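Local coordinates for tail spike protein gp49 (Pseudomonas phage LKA1, PDB 4RU4) that probably cleaves the O-specific polysaccharide of the Pseudomonas host as a lyase, as the trimeric tailspike with which the phage degrades the cell envelope during entry, at residues I377-C387 with T416-G427. Residues are numbered along the deposited sequence; the frame is centred on the assembly and turned at random.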
ATOM      1  N   ILE B 377      24.793   7.614  -0.420  1.00  6.83           N
ATOM      2  CA  ILE B 377      24.283   6.707   0.606  1.00  6.72           C
ATOM      3  C   ILE B 377      25.002   6.984   1.931  1.00  8.83           C
ATOM      4  O   ILE B 377      26.197   6.704   2.074  1.00  8.47           O
ATOM      5  CB  ILE B 377      24.444   5.213   0.186  1.00  8.70           C
ATOM      6  CG1 ILE B 377      23.567   4.919  -1.051  1.00  9.08           C
ATOM      7  CG2 ILE B 377      24.096   4.280   1.341  1.00 10.33           C
ATOM      8  CD1 ILE B 377      22.043   5.044  -0.798  1.00 12.66           C
ATOM      9  N   LEU B 378      24.275   7.543   2.897  1.00  6.80           N
ATOM     10  CA  LEU B 378      24.831   7.760   4.232  1.00 11.57           C
ATOM     11  C   LEU B 378      24.916   6.416   4.982  1.00  8.46           C
ATOM     12  O   LEU B 378      25.886   6.125   5.709  1.00  8.16           O
ATOM     13  CB  LEU B 378      23.968   8.754   5.035  1.00  6.87           C
ATOM     14  CG  LEU B 378      24.505   9.119   6.425  1.00 10.93           C
ATOM     15  CD1 LEU B 378      25.786   9.954   6.317  1.00 12.36           C
ATOM     16  CD2 LEU B 378      23.462   9.861   7.279  1.00  9.88           C
ATOM     17  N   GLY B 379      23.896   5.595   4.774  1.00  9.88           N
ATOM     18  CA  GLY B 379      23.731   4.365   5.522  1.00  7.78           C
ATOM     19  C   GLY B 379      22.286   4.156   5.927  1.00 11.30           C
ATOM     20  O   GLY B 379      21.400   4.970   5.626  1.00  9.25           O
ATOM     21  N   GLY B 380      22.027   3.030   6.581  1.00 10.37           N
ATOM     22  CA  GLY B 380      20.665   2.686   6.966  1.00  6.60           C
ATOM     23  C   GLY B 380      20.045   1.683   6.010  1.00  9.72           C
ATOM     24  O   GLY B 380      20.734   0.873   5.405  1.00  8.85           O
ATOM     25  N   THR B 381      18.726   1.722   5.876  1.00  5.92           N
ATOM     26  CA  THR B 381      18.039   0.653   5.172  1.00  6.70           C
ATOM     27  C   THR B 381      17.362   1.200   3.927  1.00  8.93           C
ATOM     28  O   THR B 381      16.699   2.244   3.973  1.00  8.80           O
ATOM     29  CB  THR B 381      17.000   0.021   6.127  1.00 11.09           C
ATOM     30  OG1 THR B 381      17.695  -0.558   7.238  1.00 11.00           O
ATOM     31  CG2 THR B 381      16.155  -1.050   5.433  1.00 12.76           C
ATOM     32  N   PHE B 382      17.512   0.492   2.819  1.00  5.69           N
ATOM     33  CA  PHE B 382      16.946   0.946   1.555  1.00  7.50           C
ATOM     34  C   PHE B 382      16.143  -0.207   0.973  1.00  7.53           C
ATOM     35  O   PHE B 382      16.671  -1.313   0.787  1.00  7.34           O
ATOM     36  CB  PHE B 382      18.074   1.392   0.628  1.00  6.41           C
ATOM     37  CG  PHE B 382      18.926   2.458   1.237  1.00  9.61           C
ATOM     38  CD1 PHE B 382      20.001   2.124   2.071  1.00  6.01           C
ATOM     39  CD2 PHE B 382      18.614   3.804   1.045  1.00  5.95           C
ATOM     40  CE1 PHE B 382      20.783   3.136   2.686  1.00  6.96           C
ATOM     41  CE2 PHE B 382      19.394   4.814   1.658  1.00  6.09           C
ATOM     42  CZ  PHE B 382      20.476   4.469   2.461  1.00  6.67           C
ATOM     43  N   LEU B 383      14.870   0.057   0.702  1.00  5.41           N
ATOM     44  CA  LEU B 383      13.888  -1.005   0.518  1.00  6.97           C
ATOM     45  C   LEU B 383      13.137  -0.802  -0.780  1.00  5.23           C
ATOM     46  O   LEU B 383      12.711   0.323  -1.069  1.00  5.45           O
ATOM     47  CB  LEU B 383      12.895  -0.984   1.690  1.00  9.05           C
ATOM     48  CG  LEU B 383      11.675  -1.915   1.664  1.00 12.97           C
ATOM     49  CD1 LEU B 383      12.103  -3.389   1.547  1.00 13.93           C
ATOM     50  CD2 LEU B 383      10.817  -1.733   2.912  1.00 15.43           C
ATOM     51  N   LEU B 384      13.007  -1.874  -1.567  1.00  5.19           N
ATOM     52  CA  LEU B 384      12.020  -1.950  -2.650  1.00  5.42           C
ATOM     53  C   LEU B 384      11.006  -2.988  -2.194  1.00  6.53           C
ATOM     54  O   LEU B 384      11.262  -4.194  -2.244  1.00  6.88           O
ATOM     55  CB  LEU B 384      12.654  -2.391  -3.987  1.00  7.66           C
ATOM     56  CG  LEU B 384      13.704  -1.468  -4.581  1.00 11.74           C
ATOM     57  CD1 LEU B 384      14.176  -1.982  -5.938  1.00 15.04           C
ATOM     58  CD2 LEU B 384      13.149  -0.054  -4.711  1.00 15.37           C
ATOM     59  N   ASP B 385       9.852  -2.505  -1.750  1.00  6.40           N
ATOM     60  CA  ASP B 385       8.872  -3.312  -1.080  1.00  8.18           C
ATOM     61  C   ASP B 385       7.740  -3.648  -2.047  1.00  6.17           C
ATOM     62  O   ASP B 385       6.888  -2.786  -2.308  1.00  7.37           O
ATOM     63  CB  ASP B 385       8.326  -2.461   0.065  1.00 14.57           C
ATOM     64  CG  ASP B 385       7.376  -3.207   0.967  1.00 25.49           C
ATOM     65  OD1 ASP B 385       6.524  -4.004   0.502  1.00 23.16           O
ATOM     66  OD2 ASP B 385       7.508  -2.992   2.192  1.00 34.72           O
ATOM     67  N   GLN B 386       7.719  -4.886  -2.553  1.00  6.34           N
ATOM     68  CA  GLN B 386       6.658  -5.378  -3.433  1.00  7.96           C
ATOM     69  C   GLN B 386       6.425  -4.445  -4.627  1.00  8.02           C
ATOM     70  O   GLN B 386       5.272  -4.113  -4.957  1.00  6.90           O
ATOM     71  CB  GLN B 386       5.332  -5.526  -2.683  1.00  7.68           C
ATOM     72  CG  GLN B 386       5.387  -6.287  -1.363  1.00 13.19           C
ATOM     73  CD  GLN B 386       5.693  -7.772  -1.505  1.00 23.39           C
ATOM     74  OE1 GLN B 386       6.359  -8.360  -0.639  1.00 34.72           O
ATOM     75  NE2 GLN B 386       5.187  -8.394  -2.563  1.00 21.20           N
ATOM     76  N   CYS B 387       7.507  -4.029  -5.274  1.00  8.11           N
ATOM     77  CA  CYS B 387       7.378  -3.194  -6.459  1.00  8.15           C
ATOM     78  C   CYS B 387       7.305  -4.003  -7.749  1.00  9.85           C
ATOM     79  O   CYS B 387       7.812  -5.127  -7.843  1.00  9.79           O
ATOM     80  CB  CYS B 387       8.525  -2.186  -6.539  1.00 10.05           C
ATOM     81  SG  CYS B 387       8.462  -0.942  -5.177  1.00  7.76           S
ATOM     82  N   THR B 416      29.906   7.278   3.466  1.00  7.51           N
ATOM     83  CA  THR B 416      28.925   6.264   3.906  1.00  7.32           C
ATOM     84  C   THR B 416      29.363   5.784   5.273  1.00 11.98           C
ATOM     85  O   THR B 416      30.278   4.950   5.383  1.00 11.85           O
ATOM     86  CB  THR B 416      28.917   5.061   2.951  1.00  7.24           C
ATOM     87  OG1 THR B 416      28.668   5.520   1.607  1.00 11.90           O
ATOM     88  CG2 THR B 416      27.824   4.045   3.358  1.00  7.04           C
ATOM     89  N   THR B 417      28.758   6.333   6.324  1.00  8.30           N
ATOM     90  CA  THR B 417      29.329   6.151   7.656  1.00  9.16           C
ATOM     91  C   THR B 417      28.535   5.197   8.538  1.00 10.88           C
ATOM     92  O   THR B 417      28.953   4.923   9.653  1.00 11.06           O
ATOM     93  CB  THR B 417      29.453   7.511   8.383  1.00  9.25           C
ATOM     94  OG1 THR B 417      28.147   8.079   8.492  1.00 11.09           O
ATOM     95  CG2 THR B 417      30.321   8.464   7.581  1.00 12.30           C
ATOM     96  N   GLN B 418      27.395   4.700   8.057  1.00  8.13           N
ATOM     97  CA  GLN B 418      26.564   3.797   8.829  1.00  8.92           C
ATOM     98  C   GLN B 418      26.320   2.493   8.046  1.00  9.08           C
ATOM     99  O   GLN B 418      26.305   2.502   6.819  1.00 11.97           O
ATOM    100  CB  GLN B 418      25.244   4.486   9.195  1.00 13.79           C
ATOM    101  CG  GLN B 418      25.423   5.762  10.043  1.00 17.30           C
ATOM    102  CD  GLN B 418      24.100   6.525  10.269  1.00 21.58           C
ATOM    103  OE1 GLN B 418      23.021   5.935  10.268  1.00 20.61           O
ATOM    104  NE2 GLN B 418      24.194   7.842  10.456  1.00 24.10           N
ATOM    105  N   PRO B 419      26.146   1.368   8.754  1.00  8.20           N
ATOM    106  CA  PRO B 419      25.886   0.098   8.071  1.00  9.10           C
ATOM    107  C   PRO B 419      24.713   0.245   7.094  1.00 10.49           C
ATOM    108  O   PRO B 419      23.742   0.948   7.432  1.00 10.23           O
ATOM    109  CB  PRO B 419      25.505  -0.837   9.220  1.00 11.48           C
ATOM    110  CG  PRO B 419      26.260  -0.297  10.400  1.00 12.84           C
ATOM    111  CD  PRO B 419      26.202   1.210  10.222  1.00 10.45           C
ATOM    112  N   CYS B 420      24.812  -0.387   5.919  1.00  9.70           N
ATOM    113  CA  CYS B 420      23.769  -0.304   4.882  1.00  7.47           C
ATOM    114  C   CYS B 420      23.042  -1.621   4.733  1.00  9.92           C
ATOM    115  O   CYS B 420      23.682  -2.661   4.676  1.00  7.63           O
ATOM    116  CB  CYS B 420      24.403   0.003   3.523  1.00  8.57           C
ATOM    117  SG  CYS B 420      25.265   1.571   3.450  1.00 10.70           S
ATOM    118  N   ASN B 421      21.712  -1.575   4.630  1.00  6.03           N
ATOM    119  CA  ASN B 421      20.934  -2.779   4.324  1.00  8.20           C
ATOM    120  C   ASN B 421      20.139  -2.515   3.045  1.00  8.08           C
ATOM    121  O   ASN B 421      19.332  -1.598   3.004  1.00 11.67           O
ATOM    122  CB  ASN B 421      19.957  -3.068   5.465  1.00  8.87           C
ATOM    123  CG  ASN B 421      20.629  -3.091   6.794  1.00 10.63           C
ATOM    124  OD1 ASN B 421      21.625  -3.780   6.975  1.00  7.78           O
ATOM    125  ND2 ASN B 421      20.109  -2.326   7.735  1.00 13.29           N
ATOM    126  N   PHE B 422      20.397  -3.278   1.993  1.00  5.78           N
ATOM    127  CA  PHE B 422      19.634  -3.118   0.766  1.00  6.44           C
ATOM    128  C   PHE B 422      18.683  -4.289   0.648  1.00  6.32           C
ATOM    129  O   PHE B 422      19.121  -5.453   0.580  1.00  7.38           O
ATOM    130  CB  PHE B 422      20.588  -3.045  -0.440  1.00  8.08           C
ATOM    131  CG  PHE B 422      21.432  -1.812  -0.429  1.00 10.39           C
ATOM    132  CD1 PHE B 422      20.884  -0.599  -0.825  1.00 11.60           C
ATOM    133  CD2 PHE B 422      22.734  -1.832   0.057  1.00  6.09           C
ATOM    134  CE1 PHE B 422      21.629   0.555  -0.772  1.00  6.09           C
ATOM    135  CE2 PHE B 422      23.488  -0.670   0.070  1.00  6.96           C
ATOM    136  CZ  PHE B 422      22.922   0.518  -0.329  1.00  6.23           C
ATOM    137  N   LEU B 423      17.388  -3.982   0.647  1.00  5.45           N
ATOM    138  CA  LEU B 423      16.351  -5.020   0.726  1.00  5.57           C
ATOM    139  C   LEU B 423      15.466  -4.994  -0.490  1.00  6.50           C
ATOM    140  O   LEU B 423      14.873  -3.950  -0.789  1.00  6.99           O
ATOM    141  CB  LEU B 423      15.441  -4.783   1.947  1.00  5.61           C
ATOM    142  CG  LEU B 423      16.161  -4.476   3.266  1.00  8.61           C
ATOM    143  CD1 LEU B 423      15.182  -4.185   4.391  1.00  6.99           C
ATOM    144  CD2 LEU B 423      17.140  -5.591   3.656  1.00  6.65           C
ATOM    145  N   ILE B 424      15.312  -6.143  -1.144  1.00  5.17           N
ATOM    146  CA  ILE B 424      14.380  -6.261  -2.254  1.00  7.01           C
ATOM    147  C   ILE B 424      13.433  -7.360  -1.840  1.00  8.55           C
ATOM    148  O   ILE B 424      13.843  -8.519  -1.666  1.00  8.94           O
ATOM    149  CB  ILE B 424      15.063  -6.612  -3.596  1.00 10.58           C
ATOM    150  CG1 ILE B 424      15.940  -5.464  -4.103  1.00 10.31           C
ATOM    151  CG2 ILE B 424      14.007  -6.930  -4.665  1.00 10.97           C
ATOM    152  CD1 ILE B 424      17.304  -5.393  -3.422  1.00 17.20           C
ATOM    153  N   GLN B 425      12.175  -6.996  -1.620  1.00  6.28           N
ATOM    154  CA  GLN B 425      11.215  -7.944  -1.063  1.00  4.93           C
ATOM    155  C   GLN B 425       9.994  -8.093  -1.956  1.00  7.47           C
ATOM    156  O   GLN B 425       9.177  -7.175  -2.103  1.00  7.51           O
ATOM    157  CB  GLN B 425      10.777  -7.558   0.349  1.00  5.15           C
ATOM    158  CG  GLN B 425      11.926  -7.422   1.372  1.00  5.61           C
ATOM    159  CD  GLN B 425      11.395  -7.158   2.782  1.00  9.23           C
ATOM    160  OE1 GLN B 425      10.204  -6.911   2.952  1.00 10.28           O
ATOM    161  NE2 GLN B 425      12.266  -7.206   3.785  1.00  6.13           N
ATOM    162  N   GLY B 426       9.858  -9.276  -2.524  1.00  5.54           N
ATOM    163  CA  GLY B 426       8.671  -9.604  -3.285  1.00  4.57           C
ATOM    164  C   GLY B 426       8.570  -8.785  -4.561  1.00  6.66           C
ATOM    165  O   GLY B 426       9.577  -8.299  -5.109  1.00  9.88           O
ATOM    166  N   GLY B 427       7.344  -8.651  -5.048  1.00  6.97           N
ATOM    167  CA  GLY B 427       7.099  -7.949  -6.290  1.00  8.17           C
ATOM    168  C   GLY B 427       7.634  -8.697  -7.502  1.00  7.52           C
ATOM    169  O   GLY B 427       7.814  -9.923  -7.483  1.00  7.57           O
TER
HETATM  170  O   HOH W   1      10.046  -5.213  -4.680  1.00 11.84           O
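F382 and F422 occupy matching positions on strands 380-385 and 420-425, parallel strands of successive coils. The backbone evidence is an unbroken ladder from G380 N to P419 O through Q386 N to Q425 O; its straightest bond lies near the C-terminal end, where Q425 N meets L384 O at 3.0 Å with 179° at the hydrogen. Before the ladder, the carbonyl of L378 accepts Q418 N and, weakly, T417 N, while T416 OG1 donates to I377 O (2.8 Å) in the carbonyl plane.

Apolar contacts line the inner face. The two phenyl rings point the same way, F382 CD1 lying 3.6 Å from F422 CE1; their planes differ by 21° and the rings are displaced, so this is not a full stack. I377 CD1 lies over one face of the F382 ring, while I377 CG2 reaches C420 SG at 3.6 Å. W351 meets both rings, and L384 and I424 continue this row.

On the other face the side chains are mixed. N421 ND2 donates to T381 OG1 at 3.0 Å, with the hydroxyl oxygen in the amide plane; N421 OD1 accepts from N453 ND2 of the next strand. With T381 OG1 beside its own backbone N (chi1 -63°), CG2 is left to press on L423 CD1, a tight 3.4 Å. L383 CD1 packs against L423 CB.

At the C-terminal end, C387 N donates to water 1, which also lies 2.9 Å from L384 O and 3.2 Å from G426 O, linking the two segments. Q425 NE2 donates to Q455 OE1 of the next coil in its own chain, and Q425 OE1 accepts from G427 N of the second subunit. D385 binds H360 of that subunit, and Q386 NE2 donates to D385 of the third. Within the right-handed beta-helix of the pectin lyase-like family, the chemistry implies in-register stacking of coils, with an aromatic and aliphatic stack inside and polar groups on the other strand face reaching the trimer interface.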